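Local coordinates for uncharacterized protein (Enterococcus faecalis, PDB 2QRU) that is of unknown function but adopts the alpha/beta hydrolase fold and is probably a hydrolase, at residues M38-K43 with S171-Y176; L68-K73 with P186-L191; E141-L146 with Y178-A183. One frame throughout, in Å; residues are numbered along the deposited sequence.

Contact 1: M38-K43 with S171-Y176; sequences MIYGTK and SRYLLY. With EDO (1,2-ethanediol), chain G.
The irregular loop 38-43 meets the start of helix 173-181 at two points of its backbone, Tyr-40 CA lying 4.9 Å from Arg-172 CA and Ile-39 CA 5.7 Å from Tyr-176 CA. In this alpha/beta hydrolase fold the loop follows strand 28-33, and Tyr-40 of the loop forms an aromatic cluster with Tyr-173 and Tyr-176 of the helix, its ring touching both. Tyr-173 presents its ring edge to a face of Tyr-40 in a T-shaped pair, planes at 85°, with CD2 3.6 Å from Tyr-40 CZ. Over the same ring stands Tyr-173 CA, 3.9 Å from the centroid and only 20° off the normal, which is the geometry of a CH-pi contact. CD2 of Tyr-176 lies near the plane of the Tyr-40 ring at its edge, 3.6 Å from Tyr-40 CE1, the two rings meeting obliquely. This placement depends on the first torsion of Tyr-40, chi1 79°, which sets the ring between backbone N and carbonyl carbon and lays it along the first helical turn. Ile-39 packs beside the cluster, CG1 resting 3.7 Å from Tyr-176 CD1 and CG2 reaching toward Leu-175 CD2. Tyr-176 also approaches a bound phosphate ion, and Thr-42 N donates to O2 of a 1,2-ethanediol at 3.0 Å, both molecules probably from the crystallisation liquor; NH2 of Arg-172 is engaged by Ala-69 O and Asn-71 OD1 of the neighbouring loop. Beside the tyrosines, Arg-172, bent at chi3, brings its guanidinium edge to the loop backbone: NE donates to Ile-39 O at 2.7 Å, the acceptor nearly in the guanidinium plane.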
# COMPACT_ATOMS: atom_id res chain seq x y z
N MSE A 38 -1.72 0.57 -8.18
CA MSE A 38 -3.10 1.09 -8.27
C MSE A 38 -3.80 0.73 -9.56
O MSE A 38 -4.80 1.36 -9.92
CB MSE A 38 -3.16 2.62 -8.02
CG MSE A 38 -2.76 2.93 -6.57
SE MSE A 38 -2.51 4.88 -6.31
CE MSE A 38 -0.81 5.08 -7.29
N ILE A 39 -3.25 -0.27 -10.26
CA ILE A 39 -3.87 -0.81 -11.48
C ILE A 39 -4.25 -2.30 -11.36
O ILE A 39 -5.24 -2.75 -11.97
CB ILE A 39 -2.97 -0.64 -12.73
CG1 ILE A 39 -2.48 0.81 -12.91
CG2 ILE A 39 -3.64 -1.23 -13.98
CD1 ILE A 39 -3.36 1.68 -13.62
N TYR A 40 -3.44 -3.09 -10.64
CA TYR A 40 -3.75 -4.50 -10.46
C TYR A 40 -3.61 -4.94 -8.99
O TYR A 40 -3.28 -4.13 -8.14
CB TYR A 40 -2.92 -5.39 -11.40
CG TYR A 40 -1.47 -5.65 -10.99
CD1 TYR A 40 -0.46 -4.71 -11.21
CD2 TYR A 40 -1.12 -6.88 -10.40
CE1 TYR A 40 0.87 -4.97 -10.82
CE2 TYR A 40 0.20 -7.15 -10.01
CZ TYR A 40 1.19 -6.21 -10.24
OH TYR A 40 2.49 -6.51 -9.84
N GLY A 41 -3.91 -6.20 -8.72
CA GLY A 41 -3.56 -6.80 -7.43
C GLY A 41 -4.73 -6.96 -6.49
O GLY A 41 -5.89 -6.67 -6.83
N THR A 42 -4.41 -7.41 -5.27
CA THR A 42 -5.40 -7.94 -4.38
C THR A 42 -4.93 -7.90 -2.94
O THR A 42 -3.75 -8.10 -2.67
CB THR A 42 -5.72 -9.41 -4.80
OG1 THR A 42 -6.60 -10.01 -3.85
CG2 THR A 42 -4.43 -10.25 -4.87
N LYS A 43 -5.86 -7.61 -2.02
CA LYS A 43 -5.66 -7.77 -0.57
C LYS A 43 -5.12 -9.15 -0.22
O LYS A 43 -4.49 -9.34 0.81
CB LYS A 43 -6.95 -7.52 0.22
CG LYS A 43 -8.16 -8.42 -0.17
CD LYS A 43 -9.37 -8.11 0.70
CE LYS A 43 -10.61 -8.97 0.27
NZ LYS A 43 -10.95 -8.72 -1.17
N SER A 171 -4.74 -10.59 -12.88
CA SER A 171 -5.03 -10.61 -14.29
C SER A 171 -4.77 -9.25 -14.96
O SER A 171 -4.56 -9.17 -16.17
CB SER A 171 -6.48 -11.06 -14.53
OG SER A 171 -7.39 -10.05 -14.11
N ARG A 172 -4.77 -8.19 -14.16
CA ARG A 172 -4.58 -6.84 -14.69
C ARG A 172 -3.09 -6.44 -14.68
O ARG A 172 -2.74 -5.31 -15.03
CB ARG A 172 -5.43 -5.83 -13.91
CG ARG A 172 -6.94 -6.12 -13.92
CD ARG A 172 -7.66 -5.29 -12.84
NE ARG A 172 -7.48 -3.86 -13.07
CZ ARG A 172 -8.22 -3.13 -13.92
NH1 ARG A 172 -9.21 -3.69 -14.59
NH2 ARG A 172 -7.97 -1.82 -14.09
N TYR A 173 -2.23 -7.39 -14.28
CA TYR A 173 -0.77 -7.17 -14.25
C TYR A 173 -0.23 -6.62 -15.58
O TYR A 173 0.55 -5.65 -15.61
CB TYR A 173 -0.05 -8.47 -13.83
CG TYR A 173 1.44 -8.47 -14.07
CD1 TYR A 173 1.97 -8.86 -15.30
CD2 TYR A 173 2.32 -8.08 -13.05
CE1 TYR A 173 3.34 -8.86 -15.53
CE2 TYR A 173 3.69 -8.09 -13.26
CZ TYR A 173 4.19 -8.47 -14.50
OH TYR A 173 5.55 -8.47 -14.72
N LEU A 174 -0.65 -7.21 -16.69
CA LEU A 174 -0.18 -6.76 -18.01
C LEU A 174 -0.64 -5.35 -18.36
O LEU A 174 0.05 -4.64 -19.10
CB LEU A 174 -0.58 -7.74 -19.12
CG LEU A 174 0.11 -9.11 -19.10
CD1 LEU A 174 -0.14 -9.90 -20.37
CD2 LEU A 174 1.60 -8.97 -18.82
N LEU A 175 -1.81 -4.95 -17.87
CA LEU A 175 -2.35 -3.63 -18.20
C LEU A 175 -1.44 -2.57 -17.58
O LEU A 175 -1.14 -1.54 -18.19
CB LEU A 175 -3.79 -3.48 -17.69
CG LEU A 175 -4.53 -2.19 -18.10
CD1 LEU A 175 -4.74 -2.09 -19.61
CD2 LEU A 175 -5.87 -2.12 -17.37
N TYR A 176 -1.02 -2.84 -16.35
CA TYR A 176 -0.08 -1.99 -15.64
C TYR A 176 1.22 -1.82 -16.44
O TYR A 176 1.64 -0.69 -16.74
CB TYR A 176 0.20 -2.60 -14.26
CG TYR A 176 1.18 -1.81 -13.44
CD1 TYR A 176 0.96 -0.46 -13.16
CD2 TYR A 176 2.35 -2.41 -12.95
CE1 TYR A 176 1.87 0.28 -12.37
CE2 TYR A 176 3.27 -1.68 -12.20
CZ TYR A 176 3.03 -0.35 -11.91
OH TYR A 176 3.96 0.32 -11.15
C1 EDO G . 0.87 -8.38 -5.95
O1 EDO G . 1.82 -7.47 -5.36
C2 EDO G . -0.37 -7.53 -6.27
O2 EDO G . -1.44 -7.60 -5.32

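Contact 2: L68-K73 with P186-L191; sequences LAPNTK and PHFYGL
Lys-73 reaches Phe-188 across the contact through a kink at chi2 (-42°) followed by an extended run to NZ, a course that carries the amino group back past its own loop to the end of helix 185-189. There NZ is shared by two carbonyls. It bonds to Pro-70 O at 2.8 Å, lying in that carbonyl's plane on a lone pair, and to Phe-188 O at 3.0 Å, where it stands above the carbonyl plane and misses the lone-pair direction. One ammonium group thus ties the loop 68-73 to the last helical turn, and its charge probably polarises both acceptors.

Phe-188 O has a second neighbour in Pro-70 CA, 3.3 Å away in a CA-H...O contact. The Pro-70 ring, held after a cis peptide bond, lies alongside the Phe-188 side chain and over one face of its ring. Its CG sits 4.1 Å from the Phe-188 centroid and 14° off the normal, so the contact is CH-pi, while Pro-70 CB approaches Phe-188 CG at 3.7 Å. Ala-69 CB meets the next aromatic differently, at the edge of the Tyr-189 ring, 3.9 Å from CD1. The hydroxyl of that tyrosine is hydrogen-bonded to Gly-37 O.

Gly-190 closes the helix in a Schellman motif with positive phi, and its backbone passes beside the Lys-73 chain, Gly-190 N being 3.8 Å from Lys-73 CD. Lys-73 itself occupies the N-cap position of helix 74-93. The contact therefore joins the loop between strand 59-64 and helix 74-93 to the C-terminal end of helix 185-189, with Leu-175 of helix 173-181 packing against both Pro-70 and Phe-188.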
# COMPACT_ATOMS: atom_id res chain seq x y z
N LEU A 68 -9.32 0.46 -8.43
CA LEU A 68 -8.16 0.38 -9.31
C LEU A 68 -8.36 1.21 -10.56
O LEU A 68 -9.47 1.30 -11.10
CB LEU A 68 -7.85 -1.06 -9.71
CG LEU A 68 -7.61 -2.05 -8.56
CD1 LEU A 68 -7.46 -3.45 -9.11
CD2 LEU A 68 -6.37 -1.63 -7.73
N ALA A 69 -7.25 1.82 -10.99
CA ALA A 69 -7.16 2.58 -12.23
C ALA A 69 -6.92 1.62 -13.41
O ALA A 69 -6.49 0.47 -13.20
CB ALA A 69 -6.02 3.63 -12.11
N PRO A 70 -7.22 2.06 -14.65
CA PRO A 70 -7.79 3.36 -15.07
C PRO A 70 -9.29 3.48 -14.81
O PRO A 70 -9.84 4.58 -15.02
CB PRO A 70 -7.52 3.38 -16.58
CG PRO A 70 -7.63 1.91 -16.99
CD PRO A 70 -7.05 1.14 -15.79
N ASN A 71 -9.93 2.37 -14.41
CA ASN A 71 -11.39 2.29 -14.19
C ASN A 71 -11.86 3.38 -13.23
O ASN A 71 -12.88 4.02 -13.47
CB ASN A 71 -11.80 0.91 -13.68
CG ASN A 71 -11.27 -0.22 -14.55
OD1 ASN A 71 -10.09 -0.23 -14.92
ND2 ASN A 71 -12.14 -1.18 -14.87
N THR A 72 -11.05 3.63 -12.20
CA THR A 72 -11.28 4.71 -11.24
C THR A 72 -9.97 5.50 -11.14
O THR A 72 -8.90 4.90 -11.03
CB THR A 72 -11.65 4.15 -9.85
OG1 THR A 72 -12.85 3.36 -9.96
CG2 THR A 72 -11.87 5.26 -8.86
N LYS A 73 -10.05 6.84 -11.21
CA LYS A 73 -8.87 7.72 -11.21
C LYS A 73 -8.33 7.93 -9.80
O LYS A 73 -9.06 7.72 -8.83
CB LYS A 73 -9.18 9.08 -11.88
CG LYS A 73 -9.66 8.94 -13.33
CD LYS A 73 -8.83 7.91 -14.10
CE LYS A 73 -9.21 7.91 -15.57
NZ LYS A 73 -8.67 6.74 -16.30
N PRO A 186 0.27 8.04 -16.37
CA PRO A 186 -0.41 9.23 -15.86
C PRO A 186 -1.84 9.36 -16.37
O PRO A 186 -2.73 9.71 -15.61
CB PRO A 186 0.48 10.38 -16.36
CG PRO A 186 1.84 9.75 -16.44
CD PRO A 186 1.54 8.40 -17.04
N HIS A 187 -2.06 9.05 -17.65
CA HIS A 187 -3.40 9.15 -18.23
C HIS A 187 -4.33 8.15 -17.53
O HIS A 187 -5.47 8.49 -17.19
CB HIS A 187 -3.37 8.91 -19.74
CG HIS A 187 -4.72 9.04 -20.39
ND1 HIS A 187 -5.30 10.27 -20.63
CD2 HIS A 187 -5.61 8.11 -20.81
CE1 HIS A 187 -6.49 10.08 -21.19
NE2 HIS A 187 -6.70 8.79 -21.30
N PHE A 188 -3.84 6.93 -17.32
CA PHE A 188 -4.62 5.90 -16.63
C PHE A 188 -5.00 6.38 -15.23
O PHE A 188 -6.11 6.14 -14.77
CB PHE A 188 -3.86 4.57 -16.56
CG PHE A 188 -4.02 3.71 -17.79
CD1 PHE A 188 -4.47 4.25 -19.00
CD2 PHE A 188 -3.70 2.36 -17.74
CE1 PHE A 188 -4.61 3.44 -20.14
CE2 PHE A 188 -3.83 1.55 -18.88
CZ PHE A 188 -4.28 2.09 -20.06
N TYR A 189 -4.07 7.05 -14.56
CA TYR A 189 -4.29 7.56 -13.20
C TYR A 189 -5.17 8.83 -13.14
O TYR A 189 -5.66 9.19 -12.07
CB TYR A 189 -2.94 7.93 -12.59
CG TYR A 189 -2.07 6.79 -12.11
CD1 TYR A 189 -2.60 5.51 -11.81
CD2 TYR A 189 -0.71 7.03 -11.85
CE1 TYR A 189 -1.77 4.49 -11.32
CE2 TYR A 189 0.12 6.03 -11.37
CZ TYR A 189 -0.43 4.76 -11.11
OH TYR A 189 0.40 3.81 -10.62
N GLY A 190 -5.38 9.49 -14.27
CA GLY A 190 -6.10 10.78 -14.27
C GLY A 190 -5.29 11.97 -13.77
O GLY A 190 -5.86 13.01 -13.36
N LEU A 191 -3.97 11.89 -13.88
CA LEU A 191 -3.10 13.01 -13.43
C LEU A 191 -3.16 14.19 -14.42
O LEU A 191 -3.30 13.98 -15.62
CB LEU A 191 -1.65 12.56 -13.29
CG LEU A 191 -1.47 11.41 -12.29
CD1 LEU A 191 -0.00 11.01 -12.15
CD2 LEU A 191 -2.02 11.83 -10.95

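Contact 3: E141-L146 with Y178-A183; sequences EPRKLL and YSIQQA
Apolar packing centres on Ile-180, which points from helix 173-181 toward the extended loop 141-146. Its CD1 meets Leu-145 CD1 at 3.7 Å, the two side chains crossing at about a right angle. The guanidinium of Arg-143 also arrives crosswise: NH2 lies 4.0 Å from Ile-180 CD1, a van der Waals approach that is oblique to the guanidinium plane. The bend of Arg-143 at chi3 (-62°) turns this end back toward the helix, and the polar demand of NH1 is met by Glu-223 O.

The loop belongs to the long connection of the alpha/beta hydrolase fold that leaves strand 127-130 and leads to helix 173-181, so the chain here packs against the helix it later enters. Leu-185 of helix 185-189 touches both Arg-143 and Ile-180.

Polar contact is slighter. The Gln-181 chain runs extended beyond CG (chi2 -180°), which carries its amide to the loop backbone, where NE2 gives a weak hydrogen bond to Leu-146 O at 3.1 Å, bent to 123° at the hydrogen. The amide has further partners along the same connection, OE1 accepting from Ile-150 N and NE2 also donating to Gln-148 O. Lys-144, doubly bent at chi2 and chi3, lays its amino end across the aliphatic part of the glutamine, NZ 4.2 Å from Gln-181 CG.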
# COMPACT_ATOMS: atom_id res chain seq x y z
N GLU A 141 9.80 9.60 -15.06
CA GLU A 141 11.10 9.02 -15.45
C GLU A 141 10.88 7.71 -16.22
O GLU A 141 10.02 6.90 -15.84
CB GLU A 141 11.98 8.74 -14.19
CG GLU A 141 12.33 9.95 -13.26
CD GLU A 141 12.76 9.57 -11.79
OE1 GLU A 141 13.36 8.50 -11.52
OE2 GLU A 141 12.49 10.38 -10.87
N PRO A 142 11.64 7.48 -17.32
CA PRO A 142 11.61 6.17 -18.01
C PRO A 142 12.07 5.02 -17.10
O PRO A 142 13.05 5.15 -16.36
CB PRO A 142 12.56 6.37 -19.19
CG PRO A 142 13.41 7.56 -18.84
CD PRO A 142 12.55 8.43 -17.99
N ARG A 143 11.31 3.93 -17.12
CA ARG A 143 11.65 2.71 -16.39
C ARG A 143 11.50 1.52 -17.33
O ARG A 143 10.53 1.44 -18.11
CB ARG A 143 10.75 2.53 -15.17
CG ARG A 143 10.96 3.56 -14.06
CD ARG A 143 9.85 3.50 -13.02
NE ARG A 143 8.53 3.80 -13.58
CZ ARG A 143 7.38 3.58 -12.94
NH1 ARG A 143 7.40 3.05 -11.71
NH2 ARG A 143 6.22 3.89 -13.51
N LYS A 144 12.47 0.61 -17.30
CA LYS A 144 12.33 -0.64 -18.02
C LYS A 144 12.24 -1.71 -16.94
O LYS A 144 13.19 -1.94 -16.18
CB LYS A 144 13.49 -0.88 -19.01
CG LYS A 144 13.30 -2.04 -20.01
CD LYS A 144 11.91 -2.05 -20.68
CE LYS A 144 11.74 -0.94 -21.71
NZ LYS A 144 10.31 -0.75 -22.12
N LEU A 145 11.04 -2.29 -16.83
CA LEU A 145 10.72 -3.26 -15.79
C LEU A 145 10.45 -4.63 -16.42
O LEU A 145 10.88 -5.67 -15.88
CB LEU A 145 9.52 -2.77 -14.96
CG LEU A 145 9.59 -1.31 -14.47
CD1 LEU A 145 8.28 -0.81 -13.87
CD2 LEU A 145 10.77 -1.10 -13.51
N LEU A 146 9.75 -4.63 -17.55
CA LEU A 146 9.61 -5.81 -18.41
C LEU A 146 10.30 -5.53 -19.73
O LEU A 146 9.92 -4.60 -20.44
CB LEU A 146 8.14 -6.13 -18.67
CG LEU A 146 7.29 -6.81 -17.59
CD1 LEU A 146 5.89 -6.99 -18.12
CD2 LEU A 146 7.87 -8.17 -17.15
N TYR A 178 1.85 -2.58 -19.58
CA TYR A 178 1.52 -1.96 -20.85
C TYR A 178 1.47 -0.43 -20.72
O TYR A 178 2.08 0.28 -21.52
CB TYR A 178 0.18 -2.50 -21.37
CG TYR A 178 -0.27 -1.91 -22.69
CD1 TYR A 178 0.26 -2.38 -23.90
CD2 TYR A 178 -1.22 -0.89 -22.74
CE1 TYR A 178 -0.15 -1.86 -25.12
CE2 TYR A 178 -1.64 -0.35 -23.97
CZ TYR A 178 -1.10 -0.84 -25.15
OH TYR A 178 -1.50 -0.33 -26.36
N SER A 179 0.78 0.07 -19.69
CA SER A 179 0.61 1.52 -19.55
C SER A 179 1.97 2.18 -19.32
O SER A 179 2.22 3.26 -19.86
CB SER A 179 -0.40 1.88 -18.46
OG SER A 179 0.08 1.62 -17.14
N ILE A 180 2.85 1.51 -18.57
CA ILE A 180 4.21 2.00 -18.37
C ILE A 180 4.97 2.06 -19.69
O ILE A 180 5.52 3.12 -20.05
CB ILE A 180 4.98 1.15 -17.34
CG1 ILE A 180 4.37 1.32 -15.94
CG2 ILE A 180 6.48 1.53 -17.33
CD1 ILE A 180 4.92 0.37 -14.87
N GLN A 181 4.99 0.95 -20.42
CA GLN A 181 5.72 0.86 -21.69
C GLN A 181 5.21 1.86 -22.72
O GLN A 181 5.97 2.33 -23.56
CB GLN A 181 5.65 -0.56 -22.27
CG GLN A 181 6.30 -1.63 -21.39
CD GLN A 181 6.23 -3.02 -21.99
OE1 GLN A 181 5.46 -3.28 -22.93
NE2 GLN A 181 7.03 -3.94 -21.47
N GLN A 182 3.92 2.18 -22.64
CA GLN A 182 3.26 3.03 -23.63
C GLN A 182 3.14 4.49 -23.17
O GLN A 182 2.52 5.30 -23.85
CB GLN A 182 1.86 2.49 -23.96
CG GLN A 182 1.86 1.13 -24.63
CD GLN A 182 2.49 1.16 -26.00
OE1 GLN A 182 2.30 2.10 -26.78
NE2 GLN A 182 3.26 0.12 -26.32
N ALA A 183 3.74 4.80 -22.02
CA ALA A 183 3.71 6.15 -21.44
C ALA A 183 2.28 6.63 -21.10
O ALA A 183 1.98 7.82 -21.18
CB ALA A 183 4.44 7.16 -22.37

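In the fold
All three contacts lie on the same side of the chain's centre, where helices 173-181 and 185-189, consecutive in sequence, meet loops that follow strands of the mixed sheet. Contacts 1 and 3 share helix 173-181, and contact 2 uses helix 185-189. Their centres are about 12 Å apart for contacts 1 and 2, and about 15 Å for the other two pairs. Along the chain, the segments of contact 1 alternate with those of contacts 2 and 3, whereas contact 3 is nested within the loop closed by contact 2. The three touch one another pairwise: Met-38 O meets Ala-69 N, Tyr-173 OH meets Leu-146 CD2, and Phe-188 CD2 meets Ser-179 CB.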